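Long-range contacts in MHC class I antigen (Ctenopharyngodon idella, PDB 5H5Z), which probably displays short peptides in the groove of its paired alpha 1 and alpha 2 domains, with beta-2-microglobulin as partner, for recognition by T cells: residues Y96-N101 with N158-W163; L127-A132 with A147-N152. All blocks are in the same frame, centred on the assembly; numbering follows the deposited sequence.

Contacts 1 and 2 fasten the same helix, 148-170, to the same eight-stranded antiparallel sheet at two places, with centres about 17 Å apart and nearest atoms about 7 Å apart, so they do not touch. Contact 2 holds the first turn of the helix against the outermost strand 128-131; contact 1 ties a later turn to strand 90-100, further in across the sheet, and does so covalently. In sequence, the segments of contact 2 both fall between those of contact 1. Each contact also borders the peptide groove: Tyr96 hydrogen-bonds to the backbone of the bound peptide, and Val148 and Asn152 pack on its side chains.

Contact 1 of 2, residues Y96-N101 with N158-W163; sequences YGCELN and NTCIEW
Cys98 and Cys160 mark the closest backbone approach, their CA atoms 6.2 Å apart where helix 158-163 passes over strand 96-100. The short axes come within 8.0 Å and cross at -58°, so the helix lies obliquely over the strand. No hydrogen bond joins the two segments; the link is a disulfide, Cys98 SG to Cys160 SG 2.1 Å, with a chi3 of -88° close to the relaxed right-angle value. The two cysteines reach it differently. Cys160, whose CB already points at the strand, extends SG anti to its backbone N (chi1 -171°) to meet its partner, whereas Cys98 tucks its own SG between backbone N and carbonyl carbon.

Beside the bridge, the next helix residue, Ile161, adds apolar packing. Although the CB of Ile161 does not aim at the strand, its CD1 methyl swings in alongside the disulfide and lies 3.8 Å from Cys98 CB. The same methyl reaches Leu100 CB at 4.1 Å and rests 3.8 Å from the carbonyl oxygen Glu99 O, so it bridges the two inward-pointing residues of the strand. Glu99, between them, turns its CB away from the helix, as strand alternation requires. Leu5 of the adjoining strand 3-13 touches both cysteines.

Tyr96, two residues before Cys98, hydrogen-bonds to Tyr9 and to the peptide backbone through its OH. A buried disulfide from a floor strand to the long helix above it is characteristic of the alpha 2 domain of MHC class I.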
ATOM      1  N   TYR A  96      -6.763 -12.336  -3.800  1.00 17.11           N
ATOM      2  CA  TYR A  96      -6.812 -12.985  -5.088  1.00 16.11           C
ATOM      3  C   TYR A  96      -6.848 -11.922  -6.154  1.00 17.53           C
ATOM      4  O   TYR A  96      -7.197 -10.772  -5.881  1.00 18.18           O
ATOM      5  CB  TYR A  96      -8.025 -13.923  -5.205  1.00 16.63           C
ATOM      6  CG  TYR A  96      -9.379 -13.261  -5.111  1.00 17.02           C
ATOM      7  CD1 TYR A  96     -10.038 -12.798  -6.261  1.00 18.08           C
ATOM      8  CD2 TYR A  96     -10.030 -13.131  -3.878  1.00 17.01           C
ATOM      9  CE1 TYR A  96     -11.290 -12.205  -6.178  1.00 18.60           C
ATOM     10  CE2 TYR A  96     -11.283 -12.537  -3.789  1.00 17.34           C
ATOM     11  CZ  TYR A  96     -11.905 -12.079  -4.941  1.00 17.22           C
ATOM     12  OH  TYR A  96     -13.144 -11.496  -4.854  1.00 21.13           O
ATOM     13  N   GLY A  97      -6.498 -12.302  -7.372  1.00 16.62           N
ATOM     14  CA  GLY A  97      -6.542 -11.348  -8.455  1.00 18.13           C
ATOM     15  C   GLY A  97      -5.935 -11.870  -9.722  1.00 16.24           C
ATOM     16  O   GLY A  97      -5.410 -12.981  -9.756  1.00 17.22           O
ATOM     17  N   CYS A  98      -6.001 -11.043 -10.762  1.00 16.37           N
ATOM     18  CA  CYS A  98      -5.545 -11.422 -12.083  1.00 17.35           C
ATOM     19  C   CYS A  98      -4.746 -10.285 -12.689  1.00 18.03           C
ATOM     20  O   CYS A  98      -4.910  -9.119 -12.311  1.00 20.23           O
ATOM     21  CB  CYS A  98      -6.740 -11.772 -12.985  1.00 18.98           C
ATOM     22  SG  CYS A  98      -7.997 -10.469 -13.146  1.00 22.27           S
ATOM     23  N   GLU A  99      -3.880 -10.618 -13.601  1.00 18.87           N
ATOM     24  CA  GLU A  99      -3.110  -9.633 -14.352  1.00 19.28           C
ATOM     25  C   GLU A  99      -3.248  -9.872 -15.835  1.00 19.87           C
ATOM     26  O   GLU A  99      -3.125 -10.940 -16.254  1.00 21.72           O
ATOM     27  CB  GLU A  99      -1.640  -9.782 -14.054  1.00 26.15           C
ATOM     28  CG  GLU A  99      -1.317  -9.650 -12.591  1.00 36.63           C
ATOM     29  CD  GLU A  99       0.182  -9.561 -12.300  1.00 62.65           C
ATOM     30  OE1 GLU A  99       0.586  -8.479 -11.870  1.00 64.50           O
ATOM     31  OE2 GLU A  99       0.925 -10.548 -12.454  1.00 59.12           O
ATOM     32  N   LEU A 100      -3.393  -8.808 -16.578  1.00 19.34           N
ATOM     33  CA  LEU A 100      -3.334  -8.877 -17.999  1.00 19.08           C
ATOM     34  C   LEU A 100      -2.106  -8.166 -18.546  1.00 19.97           C
ATOM     35  O   LEU A 100      -1.981  -7.021 -18.355  1.00 21.94           O
ATOM     36  CB  LEU A 100      -4.609  -8.240 -18.566  1.00 21.87           C
ATOM     37  CG  LEU A 100      -4.754  -8.129 -20.069  1.00 25.43           C
ATOM     38  CD1 LEU A 100      -4.827  -9.479 -20.699  1.00 26.50           C
ATOM     39  CD2 LEU A 100      -5.991  -7.330 -20.339  1.00 28.13           C
ATOM     40  N   ASN A 101      -1.210  -8.914 -19.139  1.00 22.23           N
ATOM     41  CA  ASN A 101      -0.011  -8.383 -19.792  1.00 29.71           C
ATOM     42  C   ASN A 101      -0.299  -7.848 -21.205  1.00 36.09           C
ATOM     43  O   ASN A 101      -1.339  -8.062 -21.670  1.00 36.56           O
ATOM     44  CB  ASN A 101       1.053  -9.463 -19.813  1.00 36.74           C
ATOM     45  CG  ASN A 101       1.183 -10.167 -18.499  1.00 39.73           C
ATOM     46  OD1 ASN A 101       1.046 -11.368 -18.414  1.00 43.88           O
ATOM     47  ND2 ASN A 101       1.422  -9.422 -17.459  1.00 37.48           N
ATOM     48  N   ASN A 158     -11.225 -15.958 -16.502  1.00 22.32           N
ATOM     49  CA  ASN A 158     -12.332 -15.462 -17.315  1.00 22.88           C
ATOM     50  C   ASN A 158     -12.975 -14.222 -16.711  1.00 21.17           C
ATOM     51  O   ASN A 158     -12.682 -13.106 -17.133  1.00 22.06           O
ATOM     52  CB  ASN A 158     -13.351 -16.575 -17.560  1.00 24.18           C
ATOM     53  CG  ASN A 158     -12.732 -17.796 -18.220  1.00 25.99           C
ATOM     54  OD1 ASN A 158     -12.427 -18.790 -17.553  1.00 28.69           O
ATOM     55  ND2 ASN A 158     -12.532 -17.725 -19.530  1.00 22.72           N
ATOM     56  N   THR A 159     -13.815 -14.421 -15.698  1.00 21.69           N
ATOM     57  CA  THR A 159     -14.552 -13.336 -15.046  1.00 22.13           C
ATOM     58  C   THR A 159     -13.661 -12.155 -14.620  1.00 20.08           C
ATOM     59  O   THR A 159     -13.965 -10.990 -14.915  1.00 18.97           O
ATOM     60  CB  THR A 159     -15.311 -13.879 -13.822  1.00 24.28           C
ATOM     61  OG1 THR A 159     -16.050 -15.050 -14.202  1.00 25.35           O
ATOM     62  CG2 THR A 159     -16.254 -12.829 -13.244  1.00 25.28           C
ATOM     63  N   CYS A 160     -12.571 -12.468 -13.922  1.00 19.52           N
ATOM     64  CA  CYS A 160     -11.626 -11.457 -13.431  1.00 17.85           C
ATOM     65  C   CYS A 160     -11.043 -10.610 -14.575  1.00 18.19           C
ATOM     66  O   CYS A 160     -11.026  -9.372 -14.502  1.00 18.36           O
ATOM     67  CB  CYS A 160     -10.505 -12.132 -12.628  1.00 18.67           C
ATOM     68  SG  CYS A 160      -9.405 -11.007 -11.735  1.00 22.49           S
ATOM     69  N   ILE A 161     -10.567 -11.283 -15.620  1.00 18.27           N
ATOM     70  CA  ILE A 161      -9.964 -10.619 -16.786  1.00 19.97           C
ATOM     71  C   ILE A 161     -11.004  -9.812 -17.571  1.00 19.36           C
ATOM     72  O   ILE A 161     -10.732  -8.694 -18.022  1.00 20.93           O
ATOM     73  CB  ILE A 161      -9.226 -11.647 -17.686  1.00 20.46           C
ATOM     74  CG1 ILE A 161      -7.965 -12.187 -16.982  1.00 19.50           C
ATOM     75  CG2 ILE A 161      -8.896 -11.076 -19.061  1.00 21.92           C
ATOM     76  CD1 ILE A 161      -6.871 -11.152 -16.725  1.00 21.77           C
ATOM     77  N   GLU A 162     -12.205 -10.362 -17.712  1.00 19.96           N
ATOM     78  CA  GLU A 162     -13.281  -9.655 -18.418  1.00 19.63           C
ATOM     79  C   GLU A 162     -13.582  -8.308 -17.753  1.00 19.82           C
ATOM     80  O   GLU A 162     -13.706  -7.269 -18.429  1.00 21.84           O
ATOM     81  CB  GLU A 162     -14.534 -10.533 -18.492  1.00 24.50           C
ATOM     82  CG  GLU A 162     -14.377 -11.746 -19.401  1.00 25.03           C
ATOM     83  CD  GLU A 162     -15.407 -12.827 -19.137  1.00 37.38           C
ATOM     84  OE1 GLU A 162     -16.489 -12.521 -18.586  1.00 46.43           O
ATOM     85  OE2 GLU A 162     -15.136 -13.996 -19.488  1.00 47.11           O
ATOM     86  N   TRP A 163     -13.663  -8.326 -16.424  1.00 19.82           N
ATOM     87  CA  TRP A 163     -13.924  -7.117 -15.652  1.00 19.29           C
ATOM     88  C   TRP A 163     -12.720  -6.182 -15.611  1.00 18.41           C
ATOM     89  O   TRP A 163     -12.883  -4.966 -15.707  1.00 18.31           O
ATOM     90  CB  TRP A 163     -14.422  -7.462 -14.245  1.00 17.70           C
ATOM     91  CG  TRP A 163     -15.884  -7.788 -14.244  1.00 22.38           C
ATOM     92  CD1 TRP A 163     -16.448  -9.026 -14.232  1.00 26.81           C
ATOM     93  CD2 TRP A 163     -16.962  -6.851 -14.282  1.00 22.49           C
ATOM     94  NE1 TRP A 163     -17.823  -8.924 -14.261  1.00 31.43           N
ATOM     95  CE2 TRP A 163     -18.164  -7.596 -14.290  1.00 29.15           C
ATOM     96  CE3 TRP A 163     -17.031  -5.450 -14.306  1.00 22.73           C
ATOM     97  CZ2 TRP A 163     -19.424  -6.987 -14.317  1.00 28.18           C
ATOM     98  CZ3 TRP A 163     -18.289  -4.845 -14.338  1.00 27.24           C
ATOM     99  CH2 TRP A 163     -19.466  -5.616 -14.340  1.00 27.88           C
TER

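Contact 2 of 2, residues L127-A132 with A147-N152; sequences LTWTAA and AVAEQN
Trp129 reaches from the edge strand to the start of helix 148-152, its indole approaching the first turn partly edge-on. CG stands anti to the carbonyl carbon, and the indole plane is set about at right angles to the CA-CB-CG plane (chi2 91°), which turns its NE1 and CZ2 edge to the helix. Asn152 OD1 lies at the ring edge, in plane, 3.1 Å from Trp129 CZ2, and the amide stands 82° from the indole plane. Val148 CG1 comes in obliquely at 3.7 Å from Trp129 CZ2, while Ala149 CB sits 3.6 Å from Trp129 NE1.

Leu127 packs differently. Its CD2 lies 3.8 Å from Glu150 CA, and the two side chains cross at about a right angle. Glu150 is bent at chi2 (83°), folding its carboxylate back beside the leucine. Leu127 O lies 3.6 Å from Ala149 CB.

Trp143 of helix 134-145 meets the indole edge-to-face, and Glu144 and Lys140 bind the backbone N and O of Trp129, so the neighbouring helix also braces this residue.

Two waters supply the polar links. Water 2 accepts a hydrogen bond from Ala149 N at 2.7 Å and a weak one from Trp129 NE1, serving two donors that cannot bond to each other. Water 1 lies within hydrogen-bonding distance of both Leu127 O and Glu150 OE1. With no direct hydrogen bond between the segments, the chemistry implies a joint of apolar and ring-edge packing, in which water satisfies the first-turn amide of Ala149.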
ATOM      1  N   LEU A 127      -4.665 -27.711 -10.346  1.00 35.68           N
ATOM      2  CA  LEU A 127      -6.001 -27.637  -9.744  1.00 36.09           C
ATOM      3  C   LEU A 127      -6.016 -28.240  -8.339  1.00 33.79           C
ATOM      4  O   LEU A 127      -6.909 -29.013  -7.979  1.00 34.10           O
ATOM      5  CB  LEU A 127      -7.056 -28.285 -10.655  1.00 36.10           C
ATOM      6  CG  LEU A 127      -7.389 -27.515 -11.936  1.00 37.83           C
ATOM      7  CD1 LEU A 127      -8.122 -28.398 -12.935  1.00 46.56           C
ATOM      8  CD2 LEU A 127      -8.205 -26.273 -11.606  1.00 36.35           C
ATOM      9  N   THR A 128      -5.003 -27.877  -7.555  1.00 31.88           N
ATOM     10  CA  THR A 128      -4.870 -28.345  -6.183  1.00 28.24           C
ATOM     11  C   THR A 128      -4.578 -27.167  -5.263  1.00 29.42           C
ATOM     12  O   THR A 128      -4.203 -26.082  -5.722  1.00 29.84           O
ATOM     13  CB  THR A 128      -3.743 -29.392  -6.036  1.00 34.35           C
ATOM     14  OG1 THR A 128      -2.510 -28.849  -6.527  1.00 34.98           O
ATOM     15  CG2 THR A 128      -4.084 -30.677  -6.791  1.00 32.08           C
ATOM     16  N   TRP A 129      -4.765 -27.391  -3.966  1.00 28.08           N
ATOM     17  CA  TRP A 129      -4.474 -26.394  -2.949  1.00 27.38           C
ATOM     18  C   TRP A 129      -3.259 -26.806  -2.136  1.00 29.73           C
ATOM     19  O   TRP A 129      -3.225 -27.894  -1.559  1.00 28.48           O
ATOM     20  CB  TRP A 129      -5.686 -26.192  -2.038  1.00 27.60           C
ATOM     21  CG  TRP A 129      -6.817 -25.529  -2.750  1.00 28.52           C
ATOM     22  CD1 TRP A 129      -7.837 -26.141  -3.430  1.00 29.88           C
ATOM     23  CD2 TRP A 129      -7.034 -24.122  -2.882  1.00 25.16           C
ATOM     24  NE1 TRP A 129      -8.680 -25.197  -3.968  1.00 25.81           N
ATOM     25  CE2 TRP A 129      -8.210 -23.949  -3.652  1.00 23.41           C
ATOM     26  CE3 TRP A 129      -6.353 -22.986  -2.421  1.00 22.77           C
ATOM     27  CZ2 TRP A 129      -8.723 -22.686  -3.963  1.00 21.44           C
ATOM     28  CZ3 TRP A 129      -6.857 -21.731  -2.733  1.00 22.96           C
ATOM     29  CH2 TRP A 129      -8.029 -21.589  -3.504  1.00 23.34           C
ATOM     30  N   THR A 130      -2.258 -25.935  -2.108  1.00 26.32           N
ATOM     31  CA  THR A 130      -1.075 -26.160  -1.289  1.00 27.85           C
ATOM     32  C   THR A 130      -1.392 -25.775   0.150  1.00 26.83           C
ATOM     33  O   THR A 130      -1.740 -24.628   0.429  1.00 26.99           O
ATOM     34  CB  THR A 130       0.130 -25.361  -1.817  1.00 28.18           C
ATOM     35  OG1 THR A 130       0.354 -25.713  -3.186  1.00 31.96           O
ATOM     36  CG2 THR A 130       1.395 -25.665  -1.005  1.00 28.26           C
ATOM     37  N   ALA A 131      -1.292 -26.757   1.044  1.00 24.77           N
ATOM     38  CA  ALA A 131      -1.512 -26.558   2.472  1.00 24.53           C
ATOM     39  C   ALA A 131      -0.181 -26.258   3.158  1.00 26.29           C
ATOM     40  O   ALA A 131       0.767 -27.035   3.048  1.00 28.10           O
ATOM     41  CB  ALA A 131      -2.157 -27.797   3.080  1.00 23.07           C
ATOM     42  N   ALA A 132      -0.115 -25.127   3.858  1.00 26.91           N
ATOM     43  CA  ALA A 132       1.127 -24.686   4.509  1.00 29.46           C
ATOM     44  C   ALA A 132       1.442 -25.435   5.805  1.00 33.67           C
ATOM     45  O   ALA A 132       2.599 -25.497   6.232  1.00 40.80           O
ATOM     46  CB  ALA A 132       1.092 -23.187   4.760  1.00 32.10           C
ATOM     47  N   ALA A 147     -14.394 -29.109  -5.728  1.00 26.80           N
ATOM     48  CA  ALA A 147     -13.918 -28.492  -6.980  1.00 27.88           C
ATOM     49  C   ALA A 147     -13.674 -26.980  -6.888  1.00 27.25           C
ATOM     50  O   ALA A 147     -13.832 -26.245  -7.880  1.00 29.11           O
ATOM     51  CB  ALA A 147     -14.843 -28.831  -8.147  1.00 28.34           C
ATOM     52  N   VAL A 148     -13.261 -26.534  -5.702  1.00 29.59           N
ATOM     53  CA  VAL A 148     -13.022 -25.115  -5.421  1.00 28.65           C
ATOM     54  C   VAL A 148     -11.931 -24.530  -6.323  1.00 26.39           C
ATOM     55  O   VAL A 148     -12.072 -23.406  -6.807  1.00 25.93           O
ATOM     56  CB  VAL A 148     -12.683 -24.872  -3.927  1.00 28.72           C
ATOM     57  CG1 VAL A 148     -12.316 -23.414  -3.676  1.00 25.83           C
ATOM     58  CG2 VAL A 148     -13.858 -25.270  -3.045  1.00 27.79           C
ATOM     59  N   ALA A 149     -10.859 -25.291  -6.550  1.00 25.42           N
ATOM     60  CA  ALA A 149      -9.769 -24.865  -7.440  1.00 25.50           C
ATOM     61  C   ALA A 149     -10.273 -24.585  -8.852  1.00 24.97           C
ATOM     62  O   ALA A 149      -9.904 -23.584  -9.478  1.00 22.97           O
ATOM     63  CB  ALA A 149      -8.670 -25.915  -7.479  1.00 27.60           C
ATOM     64  N   GLU A 150     -11.124 -25.475  -9.350  1.00 26.83           N
ATOM     65  CA  GLU A 150     -11.710 -25.302 -10.673  1.00 27.42           C
ATOM     66  C   GLU A 150     -12.522 -24.009 -10.772  1.00 24.61           C
ATOM     67  O   GLU A 150     -12.388 -23.265 -11.754  1.00 26.45           O
ATOM     68  CB  GLU A 150     -12.563 -26.520 -11.051  1.00 27.53           C
ATOM     69  CG  GLU A 150     -11.767 -27.763 -11.441  1.00 31.81           C
ATOM     70  CD  GLU A 150     -11.295 -28.595 -10.255  1.00 34.72           C
ATOM     71  OE1 GLU A 150     -11.389 -28.132  -9.097  1.00 35.82           O
ATOM     72  OE2 GLU A 150     -10.822 -29.729 -10.485  1.00 39.39           O
ATOM     73  N   GLN A 151     -13.352 -23.743  -9.760  1.00 23.88           N
ATOM     74  CA  GLN A 151     -14.197 -22.545  -9.749  1.00 22.76           C
ATOM     75  C   GLN A 151     -13.322 -21.301  -9.741  1.00 22.91           C
ATOM     76  O   GLN A 151     -13.539 -20.369 -10.522  1.00 21.31           O
ATOM     77  CB  GLN A 151     -15.140 -22.535  -8.542  1.00 25.70           C
ATOM     78  CG  GLN A 151     -16.304 -21.545  -8.644  1.00 27.45           C
ATOM     79  CD  GLN A 151     -15.925 -20.095  -8.379  1.00 27.84           C
ATOM     80  OE1 GLN A 151     -16.495 -19.175  -8.978  1.00 29.81           O
ATOM     81  NE2 GLN A 151     -14.967 -19.879  -7.480  1.00 26.21           N
ATOM     82  N   ASN A 152     -12.336 -21.311  -8.846  1.00 22.56           N
ATOM     83  CA  ASN A 152     -11.418 -20.199  -8.669  1.00 20.53           C
ATOM     84  C   ASN A 152     -10.605 -19.922  -9.932  1.00 20.62           C
ATOM     85  O   ASN A 152     -10.476 -18.771 -10.338  1.00 23.80           O
ATOM     86  CB  ASN A 152     -10.481 -20.474  -7.487  1.00 21.58           C
ATOM     87  CG  ASN A 152     -11.151 -20.294  -6.130  1.00 21.74           C
ATOM     88  OD1 ASN A 152     -10.477 -20.350  -5.112  1.00 22.68           O
ATOM     89  ND2 ASN A 152     -12.467 -20.067  -6.107  1.00 21.11           N
TER
HETATM   90  O   HOH W   1      -9.687 -29.409  -7.239  1.00 36.15           O
HETATM   91  O   HOH W   2     -10.253 -27.575  -5.239  1.00 30.09           O